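Local coordinates for protein Succinylglutamatedesuccinylase/aspartoacylase (Rhodobacter sphaeroides 2.4.1, PDB 3CDX) that probably hydrolyses amide or ester bonds as a metal-dependent member of the succinylglutamate desuccinylase/aspartoacylase family and carries a bound calcium ion at its metal site, at residues H164-D168 with P169-A173; D113-R116 with C117-G120. One frame throughout, in Å; residues are numbered along the deposited sequence.

Overall arrangement
Interactions 1 and 2 are both local, each formed within one continuous run of residues of the succinylglutamate desuccinylase/aspartoacylase catalytic domain. Interaction 2, residues 113-120, is a largely buried contact built round a turn beside the metal site: the side chain of D113 comes within about 3 Å of that of H63, a calcium ligand, and the side chain of N115 lies about 5 Å from the ion. Interaction 1, residues 164-173, starts helix 169-182 on the surface, away from that site. The centres of interactions 1 and 2 are 24 Å apart and their nearest atoms about 9 Å apart, without touching. F199, at the start of helix 199-205, meets F118, while the same helix touches H164 and L166.

Interaction 1. Residues H164-D168 with P169-A173; sequences HYLAD and PALRA
The loop leaving strand 160-163 turns at D168 into helix 169-182, where R172 N donates to D168 O at 3.0 Å as a first-turn helical bond. D168 is the N-cap: its OD1 receives two weak bonds, from A170 N at 3.2 Å and from L171 N at 3.3 Å, the second nearly straight at 168°. Having CG anti to the backbone N (chi1 178°) brings the carboxylate to the amides of A170 and L171. R172 reaches back to the loop. Its NH1 gives a hydrogen bond to L166 O, 2.9 Å away and close to the guanidinium plane, which fixes the rotation of that group. The Y165 ring runs nearly parallel to the guanidinium, the planes 8° apart, and places OH over one face, while CA of P169 lies over the opposite one. Lower in the arginine chain, R172 CD packs 3.5 Å from Y165 CE1. A salt bridge from NH2 to D342 ties the same arginine to the C-terminal end of the modelled chain. Were R172 an alanine, L166 O would probably lose this donor and D342 its salt-bridge partner, and the Y165 ring would lose the chain and guanidinium packed against it. On the other side of the turn the two leucines close an apolar contact, CD1 of L166 resting 3.6 Å from CG of L171.

Interaction 2. Residues D113-R116 with C117-G120; sequences DINR and CFPG
Beside the calcium site of this catalytic domain, residues 113-117 form a turn, continued by F118, in a largely buried contact where I114 O accepts from C117 N at 2.9 Å. CB of C117 packs against the same oxygen at 3.2 Å. F118 follows: with CG anti to the carbonyl carbon (chi1 -74°), the ring turns back toward I114, CD1 lying 3.4 Å from I114 O. The ring also meets the side-chain amide of N115, whose OD1 lies 3.5 Å from F118 CE1 with the two planes 78° apart. That OD1 accepts a hydrogen bond from F199 N, so the asparagine links the turn to the start of helix 199-205. The turn opens as an Asx turn: D113 OD1 takes N115 N at 3.0 Å, on the anti side but tilted out of the carboxylate plane, and R116 N bonds to D113 O. OD1 also accepts from H63 NE2, making D113 a second-shell residue that orients a calcium ligand; this hydrogen bond would probably make the imidazole a more electron-rich ligand. OD2 has its own partners, a salt bridge to R105 and a hydrogen bond to S32 of the second subunit. R116, bent at chi2, curls back until NH1 meets N115 O at 3.3 Å, a nearly straight bond (169°) whose acceptor lies in the guanidinium plane, while NH1 stands above the plane of the N115 carbonyl.

Interaction 1. Residues H164-D168 with P169-A173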
ATOM      1  N   HIS A 164      27.017 -21.764  15.779  1.00 37.38           N
ATOM      2  CA  HIS A 164      26.662 -23.128  15.351  1.00 40.48           C
ATOM      3  C   HIS A 164      27.626 -24.138  15.950  1.00 41.70           C
ATOM      4  O   HIS A 164      28.695 -23.775  16.469  1.00 41.54           O
ATOM      5  CB  HIS A 164      26.646 -23.232  13.833  1.00 40.49           C
ATOM      6  CG  HIS A 164      25.681 -22.299  13.197  1.00 44.03           C
ATOM      7  ND1 HIS A 164      26.049 -21.383  12.240  1.00 47.54           N
ATOM      8  CD2 HIS A 164      24.361 -22.101  13.422  1.00 47.27           C
ATOM      9  CE1 HIS A 164      24.993 -20.674  11.881  1.00 49.77           C
ATOM     10  NE2 HIS A 164      23.956 -21.086  12.589  1.00 50.46           N
ATOM     11  N   TYR A 165      27.238 -25.408  15.904  1.00 43.86           N
ATOM     12  CA  TYR A 165      28.165 -26.458  16.261  1.00 45.56           C
ATOM     13  C   TYR A 165      29.072 -26.599  15.043  1.00 46.40           C
ATOM     14  O   TYR A 165      28.603 -26.677  13.898  1.00 47.74           O
ATOM     15  CB  TYR A 165      27.428 -27.761  16.558  1.00 47.10           C
ATOM     16  CG  TYR A 165      28.320 -28.875  17.091  1.00 48.78           C
ATOM     17  CD1 TYR A 165      28.704 -28.897  18.428  1.00 49.88           C
ATOM     18  CD2 TYR A 165      28.776 -29.903  16.257  1.00 50.18           C
ATOM     19  CE1 TYR A 165      29.505 -29.893  18.932  1.00 49.84           C
ATOM     20  CE2 TYR A 165      29.591 -30.918  16.761  1.00 50.10           C
ATOM     21  CZ  TYR A 165      29.947 -30.897  18.107  1.00 50.15           C
ATOM     22  OH  TYR A 165      30.756 -31.871  18.655  1.00 50.91           O
ATOM     23  N   LEU A 166      30.372 -26.562  15.284  1.00 46.29           N
ATOM     24  CA  LEU A 166      31.329 -26.682  14.218  1.00 46.45           C
ATOM     25  C   LEU A 166      31.877 -28.103  14.274  1.00 47.03           C
ATOM     26  O   LEU A 166      32.323 -28.548  15.332  1.00 46.81           O
ATOM     27  CB  LEU A 166      32.428 -25.620  14.378  1.00 45.76           C
ATOM     28  CG  LEU A 166      31.879 -24.176  14.430  1.00 45.54           C
ATOM     29  CD1 LEU A 166      32.922 -23.204  14.929  1.00 45.29           C
ATOM     30  CD2 LEU A 166      31.292 -23.698  13.085  1.00 42.21           C
ATOM     31  N   ALA A 167      31.808 -28.813  13.143  1.00 47.71           N
ATOM     32  CA  ALA A 167      32.309 -30.184  13.054  1.00 48.46           C
ATOM     33  C   ALA A 167      33.779 -30.212  13.416  1.00 48.45           C
ATOM     34  O   ALA A 167      34.253 -31.183  14.020  1.00 49.06           O
ATOM     35  CB  ALA A 167      32.100 -30.748  11.653  1.00 49.33           C
ATOM     36  N   ASP A 168      34.473 -29.125  13.068  1.00 47.40           N
ATOM     37  CA  ASP A 168      35.897 -28.943  13.308  1.00 46.77           C
ATOM     38  C   ASP A 168      36.166 -28.578  14.777  1.00 46.38           C
ATOM     39  O   ASP A 168      35.820 -27.493  15.214  1.00 45.86           O
ATOM     40  CB  ASP A 168      36.393 -27.837  12.356  1.00 47.10           C
ATOM     41  CG  ASP A 168      37.887 -27.494  12.520  1.00 45.79           C
ATOM     42  OD1 ASP A 168      38.527 -27.811  13.547  1.00 44.24           O
ATOM     43  OD2 ASP A 168      38.412 -26.861  11.584  1.00 44.81           O
ATOM     44  N   PRO A 169      36.764 -29.505  15.544  1.00 46.11           N
ATOM     45  CA  PRO A 169      36.970 -29.351  16.992  1.00 45.35           C
ATOM     46  C   PRO A 169      37.913 -28.261  17.459  1.00 43.93           C
ATOM     47  O   PRO A 169      37.700 -27.741  18.547  1.00 43.74           O
ATOM     48  CB  PRO A 169      37.480 -30.736  17.437  1.00 46.00           C
ATOM     49  CG  PRO A 169      37.019 -31.682  16.328  1.00 46.45           C
ATOM     50  CD  PRO A 169      37.163 -30.848  15.080  1.00 46.59           C
ATOM     51  N   ALA A 170      38.946 -27.920  16.682  1.00 42.24           N
ATOM     52  CA  ALA A 170      39.872 -26.852  17.075  1.00 39.57           C
ATOM     53  C   ALA A 170      39.230 -25.471  16.884  1.00 39.03           C
ATOM     54  O   ALA A 170      39.486 -24.524  17.659  1.00 37.82           O
ATOM     55  CB  ALA A 170      41.159 -26.926  16.285  1.00 39.77           C
ATOM     56  N   LEU A 171      38.417 -25.373  15.834  1.00 37.61           N
ATOM     57  CA  LEU A 171      37.671 -24.183  15.559  1.00 37.11           C
ATOM     58  C   LEU A 171      36.579 -24.035  16.632  1.00 36.80           C
ATOM     59  O   LEU A 171      36.284 -22.929  17.070  1.00 35.86           O
ATOM     60  CB  LEU A 171      37.079 -24.236  14.143  1.00 36.96           C
ATOM     61  CG  LEU A 171      36.306 -23.008  13.616  1.00 36.18           C
ATOM     62  CD1 LEU A 171      37.081 -21.669  13.739  1.00 35.30           C
ATOM     63  CD2 LEU A 171      35.843 -23.261  12.198  1.00 35.90           C
ATOM     64  N   ARG A 172      36.023 -25.161  17.063  1.00 37.44           N
ATOM     65  CA  ARG A 172      34.949 -25.182  18.041  1.00 37.83           C
ATOM     66  C   ARG A 172      35.468 -24.652  19.362  1.00 37.76           C
ATOM     67  O   ARG A 172      34.829 -23.806  19.998  1.00 37.42           O
ATOM     68  CB  ARG A 172      34.407 -26.594  18.220  1.00 38.90           C
ATOM     69  CG  ARG A 172      33.078 -26.618  18.974  1.00 41.98           C
ATOM     70  CD  ARG A 172      32.364 -27.921  18.826  1.00 46.33           C
ATOM     71  NE  ARG A 172      33.101 -29.008  19.456  1.00 48.22           N
ATOM     72  CZ  ARG A 172      33.456 -30.119  18.821  1.00 50.55           C
ATOM     73  NH1 ARG A 172      33.129 -30.294  17.542  1.00 49.76           N
ATOM     74  NH2 ARG A 172      34.117 -31.065  19.472  1.00 52.09           N
ATOM     75  N   ALA A 173      36.655 -25.123  19.744  1.00 37.36           N
ATOM     76  CA  ALA A 173      37.333 -24.640  20.945  1.00 37.15           C
ATOM     77  C   ALA A 173      37.623 -23.159  20.835  1.00 36.85           C
ATOM     78  O   ALA A 173      37.475 -22.397  21.805  1.00 37.33           O
ATOM     79  CB  ALA A 173      38.633 -25.404  21.165  1.00 37.47           C
TER

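Interaction 2. Residues D113-R116 with C117-G120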
ATOM      1  N   ASP A 113      14.347  -9.982   3.589  1.00 28.14           N
ATOM      2  CA  ASP A 113      15.098 -10.201   4.811  1.00 29.17           C
ATOM      3  C   ASP A 113      16.540 -10.352   4.355  1.00 29.01           C
ATOM      4  O   ASP A 113      16.891 -11.357   3.753  1.00 29.64           O
ATOM      5  CB  ASP A 113      14.635 -11.473   5.497  1.00 28.98           C
ATOM      6  CG  ASP A 113      15.288 -11.661   6.870  1.00 30.85           C
ATOM      7  OD1 ASP A 113      16.446 -11.213   7.056  1.00 26.97           O
ATOM      8  OD2 ASP A 113      14.614 -12.249   7.749  1.00 31.14           O
ATOM      9  N   ILE A 114      17.370  -9.355   4.611  1.00 28.48           N
ATOM     10  CA  ILE A 114      18.728  -9.380   4.096  1.00 29.09           C
ATOM     11  C   ILE A 114      19.491 -10.615   4.554  1.00 29.46           C
ATOM     12  O   ILE A 114      20.398 -11.071   3.852  1.00 29.62           O
ATOM     13  CB  ILE A 114      19.502  -8.090   4.451  1.00 28.58           C
ATOM     14  CG1 ILE A 114      20.846  -7.991   3.712  1.00 28.58           C
ATOM     15  CG2 ILE A 114      19.684  -7.985   5.974  1.00 30.37           C
ATOM     16  CD1 ILE A 114      21.501  -6.537   3.773  1.00 28.51           C
ATOM     17  N   ASN A 115      19.125 -11.148   5.722  1.00 28.88           N
ATOM     18  CA  ASN A 115      19.794 -12.309   6.283  1.00 29.96           C
ATOM     19  C   ASN A 115      19.236 -13.620   5.748  1.00 31.41           C
ATOM     20  O   ASN A 115      19.480 -14.680   6.311  1.00 31.78           O
ATOM     21  CB  ASN A 115      19.703 -12.284   7.813  1.00 29.43           C
ATOM     22  CG  ASN A 115      21.045 -12.519   8.492  1.00 30.61           C
ATOM     23  OD1 ASN A 115      22.107 -12.388   7.873  1.00 31.26           O
ATOM     24  ND2 ASN A 115      21.003 -12.834   9.806  1.00 30.58           N
ATOM     25  N   ARG A 116      18.437 -13.538   4.684  1.00 32.43           N
ATOM     26  CA  ARG A 116      18.141 -14.693   3.870  1.00 34.00           C
ATOM     27  C   ARG A 116      18.717 -14.442   2.463  1.00 34.29           C
ATOM     28  O   ARG A 116      18.337 -15.164   1.522  1.00 33.82           O
ATOM     29  CB  ARG A 116      16.610 -14.939   3.783  1.00 34.65           C
ATOM     30  CG  ARG A 116      15.888 -15.139   5.109  1.00 37.13           C
ATOM     31  CD  ARG A 116      16.480 -16.302   5.913  1.00 43.49           C
ATOM     32  NE  ARG A 116      15.758 -16.597   7.154  1.00 47.01           N
ATOM     33  CZ  ARG A 116      16.182 -16.304   8.388  1.00 50.61           C
ATOM     34  NH1 ARG A 116      17.338 -15.681   8.583  1.00 51.24           N
ATOM     35  NH2 ARG A 116      15.431 -16.625   9.443  1.00 51.66           N
ATOM     36  N   CYS A 117      19.592 -13.416   2.331  1.00 33.03           N
ATOM     37  CA  CYS A 117      20.127 -12.964   1.019  1.00 33.75           C
ATOM     38  C   CYS A 117      21.624 -13.212   0.765  1.00 33.34           C
ATOM     39  O   CYS A 117      22.121 -12.931  -0.326  1.00 33.44           O
ATOM     40  CB  CYS A 117      19.859 -11.459   0.768  1.00 33.75           C
ATOM     41  SG  CYS A 117      18.145 -11.044   0.465  1.00 34.10           S
ATOM     42  N   PHE A 118      22.351 -13.696   1.763  1.00 33.15           N
ATOM     43  CA  PHE A 118      23.785 -13.917   1.598  1.00 32.48           C
ATOM     44  C   PHE A 118      24.059 -15.207   0.803  1.00 33.14           C
ATOM     45  O   PHE A 118      23.259 -16.155   0.875  1.00 32.27           O
ATOM     46  CB  PHE A 118      24.460 -13.970   2.954  1.00 32.40           C
ATOM     47  CG  PHE A 118      24.581 -12.622   3.625  1.00 31.19           C
ATOM     48  CD1 PHE A 118      23.600 -12.177   4.474  1.00 30.46           C
ATOM     49  CD2 PHE A 118      25.683 -11.802   3.379  1.00 29.48           C
ATOM     50  CE1 PHE A 118      23.696 -10.944   5.081  1.00 29.79           C
ATOM     51  CE2 PHE A 118      25.800 -10.567   3.980  1.00 29.18           C
ATOM     52  CZ  PHE A 118      24.808 -10.135   4.840  1.00 31.15           C
ATOM     53  N   PRO A 119      25.204 -15.268   0.080  1.00 32.98           N
ATOM     54  CA  PRO A 119      26.258 -14.252  -0.048  1.00 33.09           C
ATOM     55  C   PRO A 119      25.935 -13.013  -0.925  1.00 33.46           C
ATOM     56  O   PRO A 119      26.744 -12.073  -0.977  1.00 33.87           O
ATOM     57  CB  PRO A 119      27.453 -15.051  -0.597  1.00 33.77           C
ATOM     58  CG  PRO A 119      26.832 -16.229  -1.318  1.00 34.13           C
ATOM     59  CD  PRO A 119      25.536 -16.522  -0.628  1.00 33.49           C
ATOM     60  N   GLY A 120      24.781 -13.018  -1.597  1.00 33.43           N
ATOM     61  CA  GLY A 120      24.276 -11.849  -2.297  1.00 33.77           C
ATOM     62  C   GLY A 120      24.663 -11.790  -3.761  1.00 34.37           C
ATOM     63  O   GLY A 120      25.473 -12.584  -4.237  1.00 34.53           O
TER